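PDB 3HL6: pathogenicity island protein from Staphylococcus aureus subsp. aureus, which is of unknown function but is encoded by an open reading frame of a pathogenicity island, probably a mobile one, and forms a two-chain assembly. Local coordinates for residues I6-E9 against G15-L18; R19-L24 against A71-T76; D43-M48 against F54-I59; S99-M104 against P171-G176. All coordinates share one frame; numbering follows the deposited sequence.

Contact 1. Residues I6-E9 against G15-L18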
# COMPACT_ATOMS: atom_id res chain seq x y z
N ILE B 6 4.20 -12.24 -14.07
CA ILE B 6 3.42 -11.06 -14.32
C ILE B 6 4.31 -9.83 -14.27
O ILE B 6 5.39 -9.86 -13.68
CB ILE B 6 2.18 -10.96 -13.41
CG1 ILE B 6 2.43 -10.03 -12.24
CG2 ILE B 6 1.70 -12.33 -12.96
CD1 ILE B 6 1.75 -8.71 -12.48
N VAL B 7 3.87 -8.77 -14.94
CA VAL B 7 4.67 -7.55 -15.12
C VAL B 7 4.32 -6.50 -14.06
O VAL B 7 3.15 -6.32 -13.71
CB VAL B 7 4.43 -6.93 -16.54
CG1 VAL B 7 4.77 -5.46 -16.55
CG2 VAL B 7 5.26 -7.66 -17.58
N ASN B 8 5.35 -5.81 -13.56
CA ASN B 8 5.21 -4.83 -12.50
C ASN B 8 4.34 -3.63 -12.85
O ASN B 8 4.57 -2.97 -13.85
CB ASN B 8 6.60 -4.33 -12.11
CG ASN B 8 7.10 -4.96 -10.84
OD1 ASN B 8 6.64 -4.63 -9.74
ND2 ASN B 8 8.04 -5.91 -10.97
N GLU B 9 3.36 -3.34 -12.01
CA GLU B 9 2.47 -2.19 -12.25
C GLU B 9 2.68 -1.02 -11.27
O GLU B 9 1.98 -0.01 -11.37
CB GLU B 9 1.00 -2.62 -12.28
CG GLU B 9 0.76 -3.93 -12.99
CD GLU B 9 -0.55 -4.59 -12.60
OE1 GLU B 9 -1.16 -4.21 -11.56
OE2 GLU B 9 -0.96 -5.51 -13.35
N GLY B 15 3.54 -3.28 -3.70
CA GLY B 15 2.31 -2.83 -4.35
C GLY B 15 1.67 -3.75 -5.41
O GLY B 15 0.46 -3.95 -5.40
N THR B 16 2.46 -4.29 -6.34
CA THR B 16 1.95 -5.17 -7.38
C THR B 16 1.45 -6.41 -6.66
O THR B 16 0.42 -6.96 -6.99
CB THR B 16 3.07 -5.60 -8.41
OG1 THR B 16 3.61 -4.47 -9.10
CG2 THR B 16 2.54 -6.60 -9.42
N LEU B 17 2.19 -6.85 -5.66
CA LEU B 17 1.78 -8.00 -4.85
C LEU B 17 0.49 -7.77 -4.06
O LEU B 17 -0.35 -8.67 -3.98
CB LEU B 17 2.89 -8.39 -3.89
CG LEU B 17 4.06 -9.13 -4.50
CD1 LEU B 17 5.19 -9.22 -3.47
CD2 LEU B 17 3.62 -10.53 -4.98
N LEU B 18 0.32 -6.58 -3.48
CA LEU B 18 -0.90 -6.27 -2.74
C LEU B 18 -2.09 -6.31 -3.69
O LEU B 18 -3.15 -6.82 -3.36
CB LEU B 18 -0.80 -4.89 -2.02
CG LEU B 18 -1.88 -4.48 -1.00
CD1 LEU B 18 -1.95 -5.50 0.10
CD2 LEU B 18 -1.66 -3.07 -0.37
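Thr16 turns its side chain onto the bend of residues 6-9 and fits into it with both branches, the methyl against Ile6 and the hydroxyl against Asn8 and Glu9. CG2 of Thr16 meets CD1 of Ile6 tip to tip at 3.8 Å. OG1 is gripped twice. Thr16 OG1 donates to OD1 of Asn8 at 3.1 Å, approaching from above the carboxamide's carbonyl plane, 39° out of it, and it accepts the backbone N-H of Glu9, also at 3.1 Å (N to OG1) and moderately bent, at 152°. The hydroxyl thus uses its proton on one residue and its oxygen on the next. The torsion of Thr16 (chi1 -62°) sets this division: OG1 stands anti to the carbonyl carbon, while CG2 lies anti to the backbone N and faces Ile6. The two segments belong to the start of a beta-alpha-beta unit: strand 4-6 runs through a short loop into helix 13-30, and the next strand, 33-37, pairs parallel to the first. Thr16, in the first turns of that helix, ties it back to the loop that leads into it. Ile6 is itself bonded through its backbone to Lys36 and Tyr38, and its side chain rests on Phe35 and Leu37; Thr16 touches Leu37 too. The side chain of Asn8 crosses that of Thr16 at about a right angle, bringing OD1 of Asn8 within 3.9 Å of CB of Thr16. Glu9 joins the contact through its backbone, while its carboxylate turns to the next turn of the helix, with OE1 in a salt bridge to Arg19 and OE2 hydrogen-bonded to Tyr20 OH.

Contact 2. Residues R19-L24 against A71-T76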
# COMPACT_ATOMS: atom_id res chain seq x y z
N ARG B 19 -1.90 -5.78 -4.89
CA ARG B 19 -3.00 -5.73 -5.85
C ARG B 19 -3.43 -7.12 -6.35
O ARG B 19 -4.61 -7.39 -6.58
CB ARG B 19 -2.64 -4.87 -7.06
CG ARG B 19 -3.84 -4.72 -7.94
CD ARG B 19 -3.55 -4.08 -9.23
NE ARG B 19 -4.75 -4.14 -10.06
CZ ARG B 19 -4.88 -4.86 -11.17
NH1 ARG B 19 -3.86 -5.59 -11.63
NH2 ARG B 19 -6.03 -4.84 -11.83
N TYR B 20 -2.46 -7.99 -6.57
CA TYR B 20 -2.84 -9.30 -7.05
C TYR B 20 -3.39 -10.09 -5.89
O TYR B 20 -4.29 -10.87 -6.06
CB TYR B 20 -1.69 -9.98 -7.82
CG TYR B 20 -1.66 -9.45 -9.25
CD1 TYR B 20 -2.40 -10.07 -10.26
CD2 TYR B 20 -0.98 -8.28 -9.57
CE1 TYR B 20 -2.43 -9.57 -11.56
CE2 TYR B 20 -1.00 -7.76 -10.88
CZ TYR B 20 -1.73 -8.41 -11.87
OH TYR B 20 -1.77 -7.92 -13.17
N TYR B 21 -2.88 -9.83 -4.69
CA TYR B 21 -3.32 -10.61 -3.55
C TYR B 21 -4.81 -10.44 -3.32
O TYR B 21 -5.54 -11.41 -3.17
CB TYR B 21 -2.57 -10.22 -2.28
CG TYR B 21 -3.13 -10.92 -1.07
CD1 TYR B 21 -3.74 -10.19 -0.05
CD2 TYR B 21 -3.09 -12.29 -0.96
CE1 TYR B 21 -4.25 -10.81 1.04
CE2 TYR B 21 -3.61 -12.92 0.13
CZ TYR B 21 -4.20 -12.15 1.14
OH TYR B 21 -4.74 -12.74 2.24
N THR B 22 -5.27 -9.21 -3.32
CA THR B 22 -6.68 -8.99 -3.24
C THR B 22 -7.34 -9.50 -4.51
O THR B 22 -8.35 -10.18 -4.47
CB THR B 22 -6.97 -7.52 -3.06
OG1 THR B 22 -6.53 -6.82 -4.24
CG2 THR B 22 -6.23 -7.00 -1.84
N GLY B 23 -6.77 -9.17 -5.66
CA GLY B 23 -7.27 -9.72 -6.91
C GLY B 23 -7.60 -11.21 -6.88
O GLY B 23 -8.67 -11.61 -7.32
N LEU B 24 -6.68 -12.02 -6.36
CA LEU B 24 -6.75 -13.46 -6.52
C LEU B 24 -7.32 -14.18 -5.30
O LEU B 24 -7.35 -15.42 -5.26
CB LEU B 24 -5.38 -14.02 -6.87
CG LEU B 24 -4.98 -13.62 -8.29
CD1 LEU B 24 -3.48 -13.84 -8.51
CD2 LEU B 24 -5.83 -14.39 -9.30
N ALA B 71 1.27 -12.60 3.51
CA ALA B 71 0.00 -11.92 3.74
C ALA B 71 -1.12 -12.89 4.10
O ALA B 71 -1.22 -13.99 3.55
CB ALA B 71 -0.37 -11.08 2.55
N SER B 72 -1.98 -12.47 5.04
CA SER B 72 -3.30 -13.10 5.15
C SER B 72 -4.36 -12.02 5.10
O SER B 72 -4.02 -10.85 5.13
CB SER B 72 -3.40 -14.00 6.38
OG SER B 72 -2.97 -13.34 7.54
N PRO B 73 -5.63 -12.39 4.88
CA PRO B 73 -6.74 -11.44 4.76
C PRO B 73 -6.73 -10.32 5.81
O PRO B 73 -7.01 -9.17 5.47
CB PRO B 73 -7.99 -12.29 4.93
CG PRO B 73 -7.63 -13.63 4.48
CD PRO B 73 -6.10 -13.83 4.36
N LYS B 74 -6.43 -10.64 7.06
CA LYS B 74 -6.53 -9.64 8.12
C LYS B 74 -5.14 -9.08 8.42
O LYS B 74 -4.96 -8.28 9.35
CB LYS B 74 -7.15 -10.25 9.39
CG LYS B 74 -8.61 -10.68 9.24
CD LYS B 74 -9.34 -10.61 10.58
CE LYS B 74 -8.87 -9.37 11.41
NZ LYS B 74 -8.58 -9.69 12.88
N HIS B 75 -4.17 -9.53 7.63
CA HIS B 75 -2.79 -9.15 7.86
C HIS B 75 -2.11 -8.80 6.54
O HIS B 75 -1.33 -9.59 5.97
CB HIS B 75 -2.04 -10.25 8.63
CG HIS B 75 -2.54 -10.43 10.04
ND1 HIS B 75 -2.30 -9.50 11.04
CD2 HIS B 75 -3.31 -11.39 10.60
CE1 HIS B 75 -2.89 -9.90 12.15
NE2 HIS B 75 -3.51 -11.04 11.91
N THR B 76 -2.45 -7.62 6.05
CA THR B 76 -1.80 -7.07 4.89
C THR B 76 -0.79 -5.99 5.29
O THR B 76 -0.05 -5.51 4.45
CB THR B 76 -2.80 -6.47 3.91
OG1 THR B 76 -3.86 -5.84 4.65
CG2 THR B 76 -3.39 -7.58 3.01
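Tyr21 leaves helix 13-30 with CG anti to the backbone N (chi1 174°), and its CB starts a side chain aimed at the loop of residues 71-76. Along one side of the ring, CD1 and then CE1 run by the methyl CG2 of Thr76, which comes in obliquely, 3.9 Å from CE1 of Tyr21. Over the ring itself lies CB of Ala71, a CH-pi contact 4.2 Å from the centroid of the Tyr21 ring and only 10° off the ring normal. Farther out, CZ of Tyr21 is 4.0 Å from the carbonyl carbon of Ser72, and the ring edge is turned to the backbone N of Pro73. The hydroxyl is modelled too close to the proline ring for its exact place to be trusted. The proline nitrogen has no hydrogen to give and, as an amide, is no real acceptor; the hydroxyl is hydrogen-bonded to Ser51 O instead, at the hairpin between strands 44-49 and 52-57. Nearby, Thr22 OG1 is hydrogen-bonded to Thr76 OG1 of the second subunit, which places the contact at the dimer interface. A tyrosine from a helix is thus packed, by a CH-pi contact over one face, against the end of strand 68-71 and the type I beta turn, Ser72 to His75, that leads on to helix 77-88.

Contact 3. Residues D43-M48 against F54-I59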
# COMPACT_ATOMS: atom_id res chain seq x y z
N ASP B 43 13.96 -12.83 -6.93
CA ASP B 43 13.68 -14.03 -7.68
C ASP B 43 12.74 -14.97 -6.94
O ASP B 43 13.02 -16.16 -6.78
CB ASP B 43 14.99 -14.74 -7.92
CG ASP B 43 14.98 -15.54 -9.18
OD1 ASP B 43 13.88 -15.84 -9.71
OD2 ASP B 43 16.10 -15.88 -9.62
N MET B 44 11.62 -14.44 -6.47
CA MET B 44 10.78 -15.22 -5.59
C MET B 44 9.77 -15.97 -6.41
O MET B 44 9.35 -15.50 -7.47
CB MET B 44 10.07 -14.31 -4.58
CG MET B 44 11.00 -13.72 -3.53
SD MET B 44 10.18 -12.36 -2.66
CE MET B 44 11.43 -11.80 -1.51
N VAL B 45 9.37 -17.14 -5.91
CA VAL B 45 8.18 -17.81 -6.40
C VAL B 45 7.01 -17.51 -5.45
O VAL B 45 7.09 -17.76 -4.24
CB VAL B 45 8.44 -19.34 -6.49
CG1 VAL B 45 7.16 -20.12 -6.84
CG2 VAL B 45 9.55 -19.61 -7.50
N TYR B 46 5.92 -16.98 -5.98
CA TYR B 46 4.78 -16.59 -5.13
C TYR B 46 3.61 -17.53 -5.31
O TYR B 46 3.24 -17.87 -6.42
CB TYR B 46 4.30 -15.17 -5.44
CG TYR B 46 5.39 -14.13 -5.44
CD1 TYR B 46 6.13 -13.87 -6.59
CD2 TYR B 46 5.70 -13.41 -4.27
CE1 TYR B 46 7.13 -12.92 -6.60
CE2 TYR B 46 6.71 -12.45 -4.27
CZ TYR B 46 7.42 -12.22 -5.44
OH TYR B 46 8.42 -11.27 -5.47
N VAL B 47 3.00 -17.92 -4.20
CA VAL B 47 1.87 -18.81 -4.24
C VAL B 47 0.72 -18.21 -3.46
O VAL B 47 0.89 -17.75 -2.33
CB VAL B 47 2.25 -20.19 -3.68
CG1 VAL B 47 1.01 -21.00 -3.40
CG2 VAL B 47 3.18 -20.93 -4.65
N MET B 48 -0.46 -18.20 -4.08
CA MET B 48 -1.70 -17.84 -3.41
C MET B 48 -2.45 -19.11 -3.15
O MET B 48 -2.93 -19.73 -4.06
CB MET B 48 -2.56 -16.99 -4.33
CG MET B 48 -2.06 -15.60 -4.56
SD MET B 48 -2.79 -14.49 -3.35
CE MET B 48 -4.44 -15.14 -3.14
N PHE B 54 2.26 -16.69 -0.18
CA PHE B 54 3.53 -17.25 0.31
C PHE B 54 4.61 -16.95 -0.71
O PHE B 54 4.31 -16.68 -1.87
CB PHE B 54 3.45 -18.78 0.51
CG PHE B 54 2.43 -19.20 1.50
CD1 PHE B 54 2.74 -19.26 2.85
CD2 PHE B 54 1.16 -19.52 1.10
CE1 PHE B 54 1.80 -19.63 3.75
CE2 PHE B 54 0.21 -19.89 2.00
CZ PHE B 54 0.53 -19.95 3.31
N SER B 55 5.85 -17.04 -0.28
CA SER B 55 6.95 -16.67 -1.13
C SER B 55 8.22 -17.37 -0.67
O SER B 55 8.41 -17.63 0.53
CB SER B 55 7.13 -15.17 -1.09
OG SER B 55 8.47 -14.87 -1.35
N HIS B 56 9.07 -17.73 -1.62
CA HIS B 56 10.40 -18.24 -1.31
C HIS B 56 11.30 -17.88 -2.46
O HIS B 56 10.92 -17.99 -3.62
CB HIS B 56 10.39 -19.77 -1.04
CG HIS B 56 10.22 -20.60 -2.27
ND1 HIS B 56 9.00 -21.13 -2.64
CD2 HIS B 56 11.11 -20.96 -3.22
CE1 HIS B 56 9.15 -21.79 -3.78
NE2 HIS B 56 10.41 -21.69 -4.16
N VAL B 57 12.50 -17.42 -2.14
CA VAL B 57 13.45 -17.17 -3.21
C VAL B 57 13.75 -18.52 -3.81
O VAL B 57 13.68 -19.56 -3.15
CB VAL B 57 14.77 -16.50 -2.75
CG1 VAL B 57 14.48 -15.18 -2.06
CG2 VAL B 57 15.57 -17.42 -1.86
N TYR B 58 14.05 -18.51 -5.09
CA TYR B 58 14.18 -19.74 -5.80
C TYR B 58 15.59 -20.28 -5.58
O TYR B 58 16.57 -19.57 -5.75
CB TYR B 58 13.82 -19.48 -7.25
CG TYR B 58 14.50 -20.37 -8.23
CD1 TYR B 58 13.91 -21.56 -8.64
CD2 TYR B 58 15.72 -20.01 -8.78
CE1 TYR B 58 14.53 -22.38 -9.55
CE2 TYR B 58 16.34 -20.81 -9.69
CZ TYR B 58 15.74 -22.00 -10.07
OH TYR B 58 16.37 -22.80 -10.98
N ILE B 59 15.69 -21.52 -5.12
CA ILE B 59 16.98 -22.20 -4.98
C ILE B 59 17.08 -23.40 -5.92
O ILE B 59 16.24 -24.32 -5.88
CB ILE B 59 17.26 -22.70 -3.54
CG1 ILE B 59 16.62 -21.78 -2.47
CG2 ILE B 59 18.76 -22.95 -3.32
CD1 ILE B 59 17.43 -20.58 -2.08
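Asp43 opens the pairing at the far end of a beta hairpin, whose strands 44-49 and 52-57 are neighbours within a mixed five-stranded sheet and run antiparallel at 163°. Asp43 O accepts the N-H of Tyr58 at 3.1 Å (N to O), a bent bond (138°) beyond the last bridge. Met44 comes next, in a non-hydrogen-bonded pair with Val57; their side chains diverge from one another, yet CG of Met44 still touches CG1 of Val57 at 4.1 Å. The methionine chain, extended beyond CG, carries SD of Met44 to 3.3 Å from OG of Ser55, and both residues are covered by Tyr160 of helix 152-163. Val45 forms a hydrogen-bonded pair with His56: Val45 N reaches His56 O at 2.9 Å and nearly straight, while the return bond is longer. Tyr46 faces Ser55 in a non-hydrogen-bonded pair, with CD2 of Tyr46 3.9 Å from the serine CB; its OH bonds to Asp40, and helix 13-30 adds Leu17 on this side of the sheet. Val47 closes the register with Phe54 through two bonds, of which Phe54 N to Val47 O, 2.8 Å, lies in the carbonyl plane. On the face shared by Val45, Val47, Phe54 and His56, the imidazole lies beside Val45, the two side chains pointing the same way. His56 holds CG between its backbone N and carbonyl carbon (chi1 74°), and its ND1 bonds to Ser67 OG. This brings one ring face against the valine, with CB of Val45 3.7 Å from CE1 of His56.

Contact 4. Residues S99-M104 against P171-G176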
# COMPACT_ATOMS: atom_id res chain seq x y z
N SER B 99 16.52 3.17 6.53
CA SER B 99 16.02 2.82 5.23
C SER B 99 15.64 1.34 5.19
O SER B 99 16.05 0.55 6.05
CB SER B 99 17.08 3.10 4.15
OG SER B 99 18.08 2.10 4.16
N ILE B 100 14.87 0.96 4.17
CA ILE B 100 14.33 -0.37 4.15
C ILE B 100 15.46 -1.40 4.01
O ILE B 100 15.38 -2.49 4.57
CB ILE B 100 13.22 -0.56 3.08
CG1 ILE B 100 12.62 -1.99 3.19
CG2 ILE B 100 13.76 -0.23 1.66
CD1 ILE B 100 11.15 -2.10 2.74
N SER B 101 16.53 -1.04 3.30
CA SER B 101 17.67 -1.95 3.17
C SER B 101 18.39 -2.18 4.49
O SER B 101 18.65 -3.33 4.88
CB SER B 101 18.62 -1.49 2.07
OG SER B 101 17.91 -1.36 0.86
N ASP B 102 18.71 -1.11 5.20
CA ASP B 102 19.31 -1.28 6.52
C ASP B 102 18.37 -1.96 7.50
O ASP B 102 18.80 -2.73 8.37
CB ASP B 102 19.72 0.06 7.12
CG ASP B 102 20.84 0.70 6.35
OD1 ASP B 102 21.57 -0.05 5.68
OD2 ASP B 102 20.98 1.94 6.44
N MET B 103 17.08 -1.68 7.36
CA MET B 103 16.12 -2.40 8.16
C MET B 103 16.25 -3.89 7.94
O MET B 103 16.21 -4.68 8.90
CB MET B 103 14.70 -1.96 7.88
CG MET B 103 13.73 -2.62 8.82
SD MET B 103 13.90 -2.07 10.53
CE MET B 103 12.69 -3.09 11.37
N MET B 104 16.42 -4.29 6.68
CA MET B 104 16.49 -5.72 6.37
C MET B 104 17.84 -6.28 6.81
O MET B 104 17.92 -7.35 7.39
CB MET B 104 16.18 -5.97 4.90
CG MET B 104 16.27 -7.41 4.48
SD MET B 104 16.00 -7.76 2.72
CE MET B 104 16.10 -9.53 2.83
N PRO B 171 24.09 -7.10 -3.24
CA PRO B 171 24.04 -8.56 -3.38
C PRO B 171 23.94 -9.26 -2.04
O PRO B 171 23.56 -10.43 -1.98
CB PRO B 171 25.39 -8.89 -4.02
CG PRO B 171 25.84 -7.60 -4.66
CD PRO B 171 25.35 -6.53 -3.77
N GLU B 172 24.29 -8.55 -0.97
CA GLU B 172 24.37 -9.14 0.36
C GLU B 172 23.00 -9.32 1.02
O GLU B 172 22.83 -10.16 1.90
CB GLU B 172 25.26 -8.28 1.26
CG GLU B 172 26.75 -8.30 0.87
CD GLU B 172 27.25 -6.95 0.39
OE1 GLU B 172 26.44 -6.16 -0.13
OE2 GLU B 172 28.46 -6.66 0.52
N LEU B 173 22.01 -8.55 0.59
CA LEU B 173 20.66 -8.86 0.97
C LEU B 173 20.13 -10.07 0.20
O LEU B 173 19.64 -11.03 0.79
CB LEU B 173 19.78 -7.63 0.76
CG LEU B 173 19.62 -6.64 1.91
CD1 LEU B 173 20.60 -6.89 3.08
CD2 LEU B 173 19.75 -5.24 1.37
N VAL B 174 20.26 -10.06 -1.12
CA VAL B 174 20.02 -11.25 -1.94
C VAL B 174 20.69 -12.55 -1.45
O VAL B 174 20.02 -13.54 -1.22
CB VAL B 174 20.43 -11.01 -3.41
CG1 VAL B 174 19.70 -11.96 -4.30
CG2 VAL B 174 20.13 -9.56 -3.83
N GLU B 175 22.00 -12.57 -1.30
CA GLU B 175 22.65 -13.80 -0.89
C GLU B 175 22.20 -14.16 0.54
O GLU B 175 21.85 -15.31 0.83
CB GLU B 175 24.17 -13.65 -1.00
CG GLU B 175 24.98 -14.93 -0.73
CD GLU B 175 24.66 -16.05 -1.74
OE1 GLU B 175 24.00 -15.75 -2.77
OE2 GLU B 175 25.08 -17.22 -1.49
N GLY B 176 22.18 -13.17 1.43
CA GLY B 176 21.63 -13.34 2.77
C GLY B 176 20.29 -14.04 2.87
O GLY B 176 20.13 -14.99 3.63
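Leu173 and Met104 make the main touch where helix 171-184 packs against the first turns of helix 100-109, in the largely helical part of the chain, where helix 100-109 follows the small antiparallel pair of strands 90-92 and 96-98. Their side chains slide past each other in opposite directions, SD of Met104 lying 3.9 Å from CG of Leu173. The methionine is fully extended: CG is anti to the backbone N (chi1 178°), and the chain stays straight through SD to CE. That shape carries the sulfur across the gap between the helices, whose nearest CA atoms, those of Met104 and Leu173, are 7.5 Å apart. The leucine is less regular, its chi2 of 11° being nearly eclipsed, though at this resolution little can be read into it. CD2 of Leu173 reaches the other helix one turn earlier, coming within 4.0 Å of CB of Ser101 and 4.1 Å of the backbone O of Ser101. The contact is thus apolar, even where a serine takes part. Ile166 touches both Ser101 and Met104, Leu159 and Leu162 of helix 152-163 also pack on Met104, and Tyr208 of helix 191-208 touches Ser101 and Leu173, so several helices converge here. Just before the first turn, Ser99 serves as the N-cap of helix 100-109: its OG accepts the N-H of Asp102 in a weak but almost straight bond, 3.4 Å from Asp102 N to Ser99 OG at 175°.

How the contacts relate
Contacts 1 and 2 both use helix 13-30 and also touch each other by packing, Leu18 of contact 1 on Thr76 of contact 2. Contact 1 is a surface contact and relies on one doubly bonded hydroxyl; contact 2 is buried, depends on an aromatic ring, and lies where the second subunit docks. Contact 3 supplies two strands of the sheet against which that helix rests, with Tyr21 packed on Met48. Its chemistry is mainly backbone hydrogen bonding, and it is partly buried. Contact 4 is buried among other helices, touches none of the rest, and is purely apolar across its segments; its centre lies about 17 Å from that of contact 3.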